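Local coordinates for protein alpha-1,3-glucanase (Bacillus circulans, PDB 5ZRU) that probably hydrolyses alpha-1,3-glucan through this catalytic unit of a longer glycoside hydrolase family 87 enzyme, which carries bound calcium and zinc ions, at residues Asn362-Asn367 with Asn393-Tyr398. Sequence-based numbering, arbitrary orientation.
Sequences NSTVRN and NNTFSY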
loop_
_atom_site.group_PDB
_atom_site.type_symbol
_atom_site.label_atom_id
_atom_site.label_comp_id
_atom_site.label_asym_id
_atom_site.label_seq_id
_atom_site.Cartn_x
_atom_site.Cartn_y
_atom_site.Cartn_z
ATOM N N ASN A 362 19.079 -3.056 -6.752
ATOM C CA ASN A 362 18.811 -2.714 -8.146
ATOM C C ASN A 362 17.388 -3.063 -8.549
ATOM O O ASN A 362 17.126 -3.402 -9.703
ATOM C CB ASN A 362 19.813 -3.403 -9.072
ATOM C CG ASN A 362 21.218 -2.940 -8.820
ATOM O OD1 ASN A 362 21.507 -1.752 -8.925
ATOM N ND2 ASN A 362 22.099 -3.869 -8.460
ATOM N N SER A 363 16.460 -2.968 -7.602
ATOM C CA SER A 363 15.096 -3.428 -7.791
ATOM C C SER A 363 14.139 -2.245 -7.715
ATOM O O SER A 363 14.486 -1.172 -7.214
ATOM C CB SER A 363 14.739 -4.494 -6.747
ATOM O OG SER A 363 15.562 -5.643 -6.899
ATOM N N THR A 364 12.926 -2.453 -8.227
ATOM C CA THR A 364 12.039 -1.338 -8.532
ATOM C C THR A 364 10.588 -1.696 -8.227
ATOM O O THR A 364 10.148 -2.818 -8.502
ATOM C CB THR A 364 12.170 -0.938 -10.015
ATOM O OG1 THR A 364 13.537 -0.603 -10.314
ATOM C CG2 THR A 364 11.268 0.255 -10.342
ATOM N N VAL A 365 9.843 -0.741 -7.670
ATOM C CA VAL A 365 8.380 -0.758 -7.716
ATOM C C VAL A 365 7.952 0.455 -8.528
ATOM O O VAL A 365 8.352 1.586 -8.214
ATOM C CB VAL A 365 7.735 -0.720 -6.319
ATOM C CG1 VAL A 365 6.215 -0.738 -6.453
ATOM C CG2 VAL A 365 8.217 -1.881 -5.450
ATOM N N ARG A 366 7.163 0.233 -9.581
ATOM C CA ARG A 366 6.779 1.361 -10.416
ATOM C C ARG A 366 5.370 1.194 -10.969
ATOM O O ARG A 366 4.845 0.086 -11.098
ATOM C CB ARG A 366 7.773 1.587 -11.563
ATOM C CG ARG A 366 7.847 0.471 -12.575
ATOM C CD ARG A 366 8.967 0.738 -13.599
ATOM N NE ARG A 366 8.980 -0.298 -14.627
ATOM C CZ ARG A 366 10.022 -0.587 -15.399
ATOM N NH1 ARG A 366 11.165 0.080 -15.264
ATOM N NH2 ARG A 366 9.925 -1.558 -16.300
ATOM N N ASN A 367 4.775 2.338 -11.295
ATOM C CA ASN A 367 3.429 2.439 -11.855
ATOM C C ASN A 367 2.435 1.537 -11.136
ATOM O O ASN A 367 1.695 0.769 -11.752
ATOM C CB ASN A 367 3.419 2.147 -13.355
ATOM C CG ASN A 367 2.188 2.713 -14.020
ATOM O OD1 ASN A 367 1.895 3.894 -13.876
ATOM N ND2 ASN A 367 1.429 1.864 -14.701
ATOM N N ASN A 393 20.676 0.784 -4.546
ATOM C CA ASN A 393 20.138 1.192 -5.849
ATOM C C ASN A 393 18.713 0.692 -6.094
ATOM O O ASN A 393 18.379 0.257 -7.195
ATOM C CB ASN A 393 21.058 0.729 -6.985
ATOM C CG ASN A 393 22.497 1.129 -6.766
ATOM O OD1 ASN A 393 22.778 2.120 -6.087
ATOM N ND2 ASN A 393 23.429 0.355 -7.340
ATOM N N ASN A 394 17.851 0.772 -5.085
ATOM C CA ASN A 394 16.450 0.433 -5.300
ATOM C C ASN A 394 15.651 1.684 -5.665
ATOM O O ASN A 394 16.019 2.804 -5.308
ATOM C CB ASN A 394 15.860 -0.247 -4.062
ATOM C CG ASN A 394 16.507 -1.597 -3.790
ATOM O OD1 ASN A 394 16.711 -2.389 -4.711
ATOM N ND2 ASN A 394 16.847 -1.857 -2.534
ATOM N N THR A 395 14.560 1.485 -6.403
ATOM C CA THR A 395 13.794 2.584 -6.985
ATOM C C THR A 395 12.302 2.387 -6.750
ATOM O O THR A 395 11.762 1.328 -7.081
ATOM C CB THR A 395 14.031 2.682 -8.491
ATOM O OG1 THR A 395 15.428 2.872 -8.746
ATOM C CG2 THR A 395 13.207 3.830 -9.087
ATOM N N PHE A 396 11.638 3.423 -6.236
ATOM C CA PHE A 396 10.185 3.467 -6.058
ATOM C C PHE A 396 9.680 4.660 -6.865
ATOM O O PHE A 396 9.729 5.794 -6.376
ATOM C CB PHE A 396 9.788 3.635 -4.581
ATOM C CG PHE A 396 10.184 2.484 -3.679
ATOM C CD1 PHE A 396 10.118 1.167 -4.115
ATOM C CD2 PHE A 396 10.600 2.733 -2.375
ATOM C CE1 PHE A 396 10.482 0.117 -3.264
ATOM C CE2 PHE A 396 10.958 1.691 -1.521
ATOM C CZ PHE A 396 10.904 0.386 -1.961
ATOM N N SER A 397 9.184 4.436 -8.084
ATOM C CA SER A 397 8.857 5.574 -8.934
ATOM C C SER A 397 7.518 5.394 -9.631
ATOM O O SER A 397 7.103 4.277 -9.934
ATOM C CB SER A 397 9.964 5.826 -9.979
ATOM O OG SER A 397 11.140 6.288 -9.318
ATOM N N TYR A 398 6.855 6.525 -9.885
ATOM C CA TYR A 398 5.590 6.560 -10.632
ATOM C C TYR A 398 4.503 5.745 -9.940
ATOM O O TYR A 398 3.724 5.047 -10.588
ATOM C CB TYR A 398 5.781 6.090 -12.075
ATOM C CG TYR A 398 6.636 7.043 -12.884
ATOM C CD1 TYR A 398 6.085 8.191 -13.445
ATOM C CD2 TYR A 398 7.995 6.804 -13.063
ATOM C CE1 TYR A 398 6.869 9.074 -14.180
ATOM C CE2 TYR A 398 8.782 7.680 -13.797
ATOM C CZ TYR A 398 8.216 8.810 -14.342
ATOM O OH TYR A 398 9.015 9.666 -15.066
HETATM O O HOH W 1 16.394 0.330 -9.148
#
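Asn394 turns its side-chain carbonyl across to the backbone of Ser363: Ser363 N donates to OD1 over 3.0 Å, in the carbonyl plane. With CG anti to its own carbonyl carbon (chi1 -65°), the Asn394 side chain lies on the inner side, touching Phe356 and Val380, and brings OD1 to Ser363 N, while its ND2 donates to Thr360 O. Without the amide, as with an alanine here, Ser363 N and Thr360 O would probably lose these partners. One residue earlier on each segment, Asn393 ND2 gives a hydrogen bond to Asn362 OD1 (3.3 Å), approaching 25° from that carbonyl's plane; Asn362 ND2 is taken by Asn337.

Regular parallel pairing follows, the strand directions only 4° apart. Ser363 O accepts Thr395 N at 2.8 Å, Thr395 O accepts Val365 N, and Val365 O accepts Ser397 N; a weak bond from Asn367 N to Ser397 O (3.3 Å) ends the series. One water donates to Ser363 O and Asn393 O and accepts from Thr395 OG1 (2.7 Å). On the face of Val365 and Phe396, Val365 CG2 lies 3.7 Å from Phe396 CE1.

These are adjacent rungs of the right-handed parallel beta-helix expected of this pectate lyase-like domain: strand 340-342 flanks 364-366, strand 419-421 flanks 395-397, strands 354-357 and 378-381 meet Val365 from within, and 378-381 also meets Phe396.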